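Local coordinates for tryptophanyl-tRNA synthetase (Cryptosporidium parvum Iowa II, PDB 3HV0), which probably joins L-tryptophan to its cognate tRNA at the expense of ATP, as an aminoacyl-tRNA synthetase of class I, at residues K181-G185 with P232-M236; Q113-E118 with F197-Q201. All blocks are in the same frame, centred on the assembly; numbering follows the deposited sequence.

Interaction 1: residues K181-G185 with P232-M236; sequences KSIFG and PYFRM. With TRP (tryptophan), chain C.
Phe184 and Tyr233 meet ring to ring where helix 177-184 packs against helix 231-240 in the Rossmann-type catalytic domain of this class I synthetase. The whole contact is made by packing alone, without hydrogen bonds between the two segments. Its tight part is aromatic: Phe184 drives one corner of its ring onto a face of Tyr233, CE2 coming within 3.3 Å of Tyr233 CE2, off-centre toward the rim. With the ring planes at 56° and the centroids 4.8 Å apart, the pair is oblique, neither stacked nor T-shaped. Both rings lean beside their own backbone N (chi1 -63° for Phe184 and -60° for Tyr233), and the Tyr233 ring reaches back to Phe184 although its CB points away from helix 177-184. CB of Pro232 closes on the same corner of Phe184, 3.9 Å from CE2, while the thioether sulfur of Met236 lies at the Phe184 ring edge, near the ring plane. Met236 also packs on Ala202 of helix 192-202, so this inner side is joined to a third helix.

Ile183 continues the apolar seam with its two branches parted. CG2, anti to the backbone N, goes to Pro232, and CD1 at the end of the other branch touches Met236 CB at 4.0 Å. Farther out, where Ile183 is partly exposed, the packing is looser: Arg235, also partly exposed and bent at chi3, slides past Ile183 in the opposite direction and lays one face of its guanidinium over CG2. On the far side of helix 231-240, Phe234 turns away from this seam into the tryptophan pocket, its CZ 3.6 Å from CZ2 of the bound tryptophan.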
loop_
_atom_site.group_PDB
_atom_site.type_symbol
_atom_site.label_atom_id
_atom_site.label_comp_id
_atom_site.label_asym_id
_atom_site.label_seq_id
_atom_site.Cartn_x
_atom_site.Cartn_y
_atom_site.Cartn_z
ATOM N N LYS A 181 10.672 1.384 -14.174
ATOM C CA LYS A 181 10.607 1.128 -15.616
ATOM C C LYS A 181 11.832 0.358 -16.079
ATOM O O LYS A 181 11.719 -0.662 -16.751
ATOM C CB LYS A 181 10.530 2.424 -16.414
ATOM C CG LYS A 181 9.215 3.172 -16.329
ATOM C CD LYS A 181 9.242 4.336 -17.314
ATOM C CE LYS A 181 8.145 5.340 -17.067
ATOM N NZ LYS A 181 8.249 6.464 -18.044
ATOM N N SER A 182 13.000 0.863 -15.698
ATOM C CA SER A 182 14.276 0.278 -16.084
ATOM C C SER A 182 14.414 -1.191 -15.645
ATOM O O SER A 182 14.953 -2.003 -16.387
ATOM C CB SER A 182 15.420 1.125 -15.509
ATOM O OG SER A 182 16.688 0.704 -15.981
ATOM N N ILE A 183 13.897 -1.524 -14.469
ATOM C CA ILE A 183 14.098 -2.853 -13.867
ATOM C C ILE A 183 13.048 -3.888 -14.290
ATOM O O ILE A 183 13.384 -5.032 -14.601
ATOM C CB ILE A 183 14.079 -2.760 -12.341
ATOM C CG1 ILE A 183 15.349 -2.073 -11.842
ATOM C CG2 ILE A 183 13.951 -4.132 -11.726
ATOM C CD1 ILE A 183 15.285 -1.667 -10.394
ATOM N N PHE A 184 11.783 -3.480 -14.295
ATOM C CA PHE A 184 10.670 -4.373 -14.642
ATOM C C PHE A 184 10.157 -4.173 -16.067
ATOM O O PHE A 184 9.348 -4.952 -16.562
ATOM C CB PHE A 184 9.535 -4.179 -13.632
ATOM C CG PHE A 184 9.925 -4.543 -12.227
ATOM C CD1 PHE A 184 10.536 -3.618 -11.408
ATOM C CD2 PHE A 184 9.720 -5.816 -11.743
ATOM C CE1 PHE A 184 10.922 -3.944 -10.114
ATOM C CE2 PHE A 184 10.101 -6.148 -10.440
ATOM C CZ PHE A 184 10.704 -5.204 -9.632
ATOM N N GLY A 185 10.635 -3.140 -16.734
ATOM C CA GLY A 185 10.252 -2.900 -18.121
ATOM C C GLY A 185 8.839 -2.376 -18.316
ATOM O O GLY A 185 8.281 -2.490 -19.410
ATOM N N PRO A 232 14.544 -9.735 -10.441
ATOM C CA PRO A 232 14.387 -8.270 -10.479
ATOM C C PRO A 232 13.958 -7.610 -9.177
ATOM O O PRO A 232 14.484 -6.566 -8.831
ATOM C CB PRO A 232 13.286 -8.070 -11.534
ATOM C CG PRO A 232 13.524 -9.167 -12.505
ATOM C CD PRO A 232 14.026 -10.352 -11.683
ATOM N N TYR A 233 12.998 -8.200 -8.476
ATOM C CA TYR A 233 12.534 -7.644 -7.196
ATOM C C TYR A 233 13.659 -7.590 -6.179
ATOM O O TYR A 233 13.736 -6.655 -5.410
ATOM C CB TYR A 233 11.385 -8.471 -6.590
ATOM C CG TYR A 233 10.145 -8.555 -7.463
ATOM C CD1 TYR A 233 9.932 -9.643 -8.307
ATOM C CD2 TYR A 233 9.180 -7.548 -7.431
ATOM C CE1 TYR A 233 8.810 -9.729 -9.101
ATOM C CE2 TYR A 233 8.057 -7.608 -8.245
ATOM C CZ TYR A 233 7.871 -8.706 -9.073
ATOM O OH TYR A 233 6.744 -8.791 -9.861
ATOM N N PHE A 234 14.524 -8.597 -6.175
ATOM C CA PHE A 234 15.556 -8.723 -5.150
ATOM C C PHE A 234 16.898 -8.123 -5.603
ATOM O O PHE A 234 17.808 -7.915 -4.793
ATOM C CB PHE A 234 15.674 -10.193 -4.717
ATOM C CG PHE A 234 14.354 -10.781 -4.284
ATOM C CD1 PHE A 234 13.685 -10.247 -3.195
ATOM C CD2 PHE A 234 13.745 -11.817 -4.995
ATOM C CE1 PHE A 234 12.449 -10.746 -2.802
ATOM C CE2 PHE A 234 12.544 -12.330 -4.599
ATOM C CZ PHE A 234 11.885 -11.791 -3.506
ATOM N N ARG A 235 17.021 -7.837 -6.893
ATOM C CA ARG A 235 18.087 -6.966 -7.366
ATOM C C ARG A 235 17.803 -5.578 -6.805
ATOM O O ARG A 235 18.669 -4.944 -6.233
ATOM C CB ARG A 235 18.104 -6.927 -8.896
ATOM C CG ARG A 235 19.482 -6.844 -9.513
ATOM C CD ARG A 235 19.417 -7.128 -11.005
ATOM N NE ARG A 235 19.028 -5.923 -11.758
ATOM C CZ ARG A 235 18.167 -5.886 -12.783
ATOM N NH1 ARG A 235 17.543 -6.993 -13.213
ATOM N NH2 ARG A 235 17.925 -4.712 -13.378
ATOM N N MET A 236 16.561 -5.124 -6.966
ATOM C CA MET A 236 16.134 -3.796 -6.514
ATOM C C MET A 236 16.299 -3.613 -4.991
ATOM O O MET A 236 16.911 -2.663 -4.532
ATOM C CB MET A 236 14.671 -3.579 -6.912
ATOM C CG MET A 236 14.043 -2.299 -6.381
ATOM S SD MET A 236 12.263 -2.480 -6.270
ATOM C CE MET A 236 12.138 -3.811 -5.051
HETATM N N TRP C . 5.217 -12.786 -7.379
HETATM C CA TRP C . 5.688 -14.191 -7.198
HETATM C C TRP C . 5.063 -15.087 -8.257
HETATM O O TRP C . 4.030 -14.726 -8.850
HETATM C CB TRP C . 5.390 -14.731 -5.785
HETATM C CG TRP C . 6.420 -14.339 -4.752
HETATM C CD1 TRP C . 6.286 -13.388 -3.770
HETATM C CD2 TRP C . 7.733 -14.896 -4.582
HETATM N NE1 TRP C . 7.425 -13.326 -3.012
HETATM C CE2 TRP C . 8.334 -14.228 -3.497
HETATM C CE3 TRP C . 8.455 -15.889 -5.239
HETATM C CZ2 TRP C . 9.621 -14.523 -3.055
HETATM C CZ3 TRP C . 9.735 -16.176 -4.802
HETATM C CH2 TRP C . 10.310 -15.485 -3.723
HETATM O OXT TRP C . 5.608 -16.174 -8.527
#

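Interaction 2: residues Q113-E118 with F197-Q201. With TRP (tryptophan), chain C.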
loop_
_atom_site.group_PDB
_atom_site.type_symbol
_atom_site.label_atom_id
_atom_site.label_comp_id
_atom_site.label_asym_id
_atom_site.label_seq_id
_atom_site.Cartn_x
_atom_site.Cartn_y
_atom_site.Cartn_z
ATOM N N GLN A 113 4.780 -15.468 1.394
ATOM C CA GLN A 113 3.854 -14.414 0.978
ATOM C C GLN A 113 2.920 -14.852 -0.161
ATOM O O GLN A 113 3.377 -15.223 -1.253
ATOM C CB GLN A 113 4.642 -13.177 0.525
ATOM C CG GLN A 113 3.775 -12.043 -0.023
ATOM C CD GLN A 113 4.593 -10.858 -0.559
ATOM O OE1 GLN A 113 5.472 -11.035 -1.393
ATOM N NE2 GLN A 113 4.301 -9.656 -0.075
ATOM N N LEU A 114 1.622 -14.845 0.088
ATOM C CA LEU A 114 0.693 -15.111 -0.982
ATOM C C LEU A 114 0.240 -13.769 -1.560
ATOM O O LEU A 114 -0.401 -12.987 -0.886
ATOM C CB LEU A 114 -0.446 -15.977 -0.480
ATOM C CG LEU A 114 0.095 -17.411 -0.368
ATOM C CD1 LEU A 114 -0.119 -18.035 1.008
ATOM C CD2 LEU A 114 -0.468 -18.247 -1.501
ATOM N N THR A 115 0.607 -13.504 -2.804
ATOM C CA THR A 115 0.439 -12.184 -3.379
ATOM C C THR A 115 -0.917 -11.986 -4.040
ATOM O O THR A 115 -0.991 -11.724 -5.244
ATOM C CB THR A 115 1.583 -11.842 -4.387
ATOM O OG1 THR A 115 1.488 -12.637 -5.580
ATOM C CG2 THR A 115 2.902 -12.088 -3.755
ATOM N N ASP A 116 -1.996 -12.043 -3.263
ATOM C CA ASP A 116 -3.339 -11.828 -3.864
ATOM C C ASP A 116 -3.524 -10.425 -4.472
ATOM O O ASP A 116 -4.297 -10.270 -5.394
ATOM C CB ASP A 116 -4.484 -12.152 -2.903
ATOM C CG ASP A 116 -4.200 -11.714 -1.494
ATOM O OD1 ASP A 116 -3.999 -10.530 -1.231
ATOM O OD2 ASP A 116 -4.154 -12.546 -0.602
ATOM N N ASP A 117 -2.820 -9.425 -3.945
ATOM C CA ASP A 117 -2.762 -8.093 -4.531
ATOM C C ASP A 117 -2.130 -8.055 -5.928
ATOM O O ASP A 117 -2.692 -7.445 -6.834
ATOM C CB ASP A 117 -2.043 -7.113 -3.588
ATOM C CG ASP A 117 -0.697 -7.640 -3.078
ATOM O OD1 ASP A 117 -0.286 -8.731 -3.504
ATOM O OD2 ASP A 117 -0.059 -6.956 -2.250
ATOM N N GLU A 118 -0.990 -8.721 -6.103
ATOM C CA GLU A 118 -0.236 -8.698 -7.370
ATOM C C GLU A 118 -1.058 -9.174 -8.565
ATOM O O GLU A 118 -1.056 -8.557 -9.613
ATOM C CB GLU A 118 1.042 -9.564 -7.233
ATOM C CG GLU A 118 1.827 -9.816 -8.536
ATOM C CD GLU A 118 2.979 -10.840 -8.380
ATOM O OE1 GLU A 118 3.031 -11.571 -7.338
ATOM O OE2 GLU A 118 3.828 -10.922 -9.319
ATOM N N PHE A 197 3.714 -2.358 -6.728
ATOM C CA PHE A 197 3.798 -3.702 -6.150
ATOM C C PHE A 197 5.211 -4.213 -5.799
ATOM O O PHE A 197 5.382 -4.932 -4.823
ATOM C CB PHE A 197 3.080 -4.777 -7.008
ATOM C CG PHE A 197 3.324 -6.178 -6.486
ATOM C CD1 PHE A 197 2.750 -6.580 -5.287
ATOM C CD2 PHE A 197 4.237 -7.030 -7.113
ATOM C CE1 PHE A 197 3.040 -7.828 -4.747
ATOM C CE2 PHE A 197 4.530 -8.282 -6.576
ATOM C CZ PHE A 197 3.934 -8.679 -5.396
ATOM N N PRO A 198 6.227 -3.878 -6.600
ATOM C CA PRO A 198 7.548 -4.393 -6.276
ATOM C C PRO A 198 7.984 -4.189 -4.819
ATOM O O PRO A 198 8.565 -5.115 -4.197
ATOM C CB PRO A 198 8.437 -3.629 -7.226
ATOM C CG PRO A 198 7.610 -3.422 -8.416
ATOM C CD PRO A 198 6.217 -3.217 -7.921
ATOM N N ALA A 199 7.676 -3.026 -4.250
ATOM C CA ALA A 199 8.015 -2.781 -2.837
ATOM C C ALA A 199 7.302 -3.770 -1.912
ATOM O O ALA A 199 7.860 -4.210 -0.910
ATOM C CB ALA A 199 7.688 -1.380 -2.432
ATOM N N VAL A 200 6.069 -4.132 -2.261
ATOM C CA VAL A 200 5.310 -5.124 -1.478
ATOM C C VAL A 200 6.004 -6.473 -1.450
ATOM O O VAL A 200 6.045 -7.126 -0.411
ATOM C CB VAL A 200 3.871 -5.284 -1.993
ATOM C CG1 VAL A 200 3.081 -6.263 -1.134
ATOM C CG2 VAL A 200 3.180 -3.945 -2.004
ATOM N N GLN A 201 6.584 -6.875 -2.576
ATOM C CA GLN A 201 7.316 -8.138 -2.627
ATOM C C GLN A 201 8.693 -8.050 -2.028
ATOM O O GLN A 201 9.213 -9.039 -1.544
ATOM C CB GLN A 201 7.474 -8.617 -4.050
ATOM C CG GLN A 201 8.150 -9.960 -4.130
ATOM C CD GLN A 201 7.728 -10.781 -5.282
ATOM O OE1 GLN A 201 8.502 -11.569 -5.780
ATOM N NE2 GLN A 201 6.509 -10.607 -5.727
HETATM N N TRP C . 5.217 -12.786 -7.379
HETATM C CA TRP C . 5.688 -14.191 -7.198
HETATM C C TRP C . 5.063 -15.087 -8.257
HETATM O O TRP C . 4.030 -14.726 -8.850
HETATM C CB TRP C . 5.390 -14.731 -5.785
HETATM C CG TRP C . 6.420 -14.339 -4.752
HETATM C CD1 TRP C . 6.286 -13.388 -3.770
HETATM C CD2 TRP C . 7.733 -14.896 -4.582
HETATM N NE1 TRP C . 7.425 -13.326 -3.012
HETATM C CE2 TRP C . 8.334 -14.228 -3.497
HETATM C CE3 TRP C . 8.455 -15.889 -5.239
HETATM C CZ2 TRP C . 9.621 -14.523 -3.055
HETATM C CZ3 TRP C . 9.735 -16.176 -4.802
HETATM C CH2 TRP C . 10.310 -15.485 -3.723
HETATM O OXT TRP C . 5.608 -16.174 -8.527
#
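A buried, mixed polar and aromatic contact joins the end of strand 110-114 and the start of helix 116-122 to helix 192-202, forming part of the tryptophan pocket in the Rossmann-type catalytic domain. At its centre Glu118 lies across Phe197: CB stands over the middle of one ring face, 3.6 Å from the centroid, in a CH-pi contact. The extended Glu118 chain then carries its carboxylate on past Phe197 CE2, turned only 20° from the ring plane. Thr115 CG2 meets the ring at its edge instead, near CZ, and Asp117 brings its carboxylate in obliquely near CE1, its OD1 also bonded to Asn157.

Gln113 sets CG opposite its own backbone N (chi1 176°) and runs on extended, which lets its amide span the gap to helix 192-202. Its NE2 donates to Val200 O at 3.1 Å, nearly straight at 162° but from above the carbonyl plane, and to Asn157 OD1 as well; with OE1 bonded to Tyr78 OH, the amide is held at both ends. Val200 CG1 packs against Asp117 OD2, which is hydrogen-bonded to Tyr165 of the second subunit. Thr115 OG1 donates to Glu118 OE1 at 2.6 Å, steadying the carboxylate from its anti side, and the same OE1 accepts a hydrogen bond from the amino N of tryptophan, 2.5 Å away.

How the interactions relate
Both interactions touch the bound tryptophan, their centres about 14 Å apart, and their segments alternate along the chain. They meet through helix 192-202, which carries one segment of interaction 2: Phe184 CZ of interaction 1 packs on Pro198 CB at 3.7 Å, and Tyr233 CD2 is equally close to Pro198 CA. Tyr233 reaches farther inward, its OH 3.7 Å from Glu118 OE2, a packing contact. On the ligand, 232-236 meets the six-membered ring, while 113-118 reaches both the amino group and the five-membered ring, Thr115 CG2 lying 3.6 Å from tryptophan CD1. Tyr78, outside both, adds another hydrogen bond to tryptophan. Interaction 2 thus lies at the ligand, and interaction 1 extends outward from it through Tyr233 and Phe184.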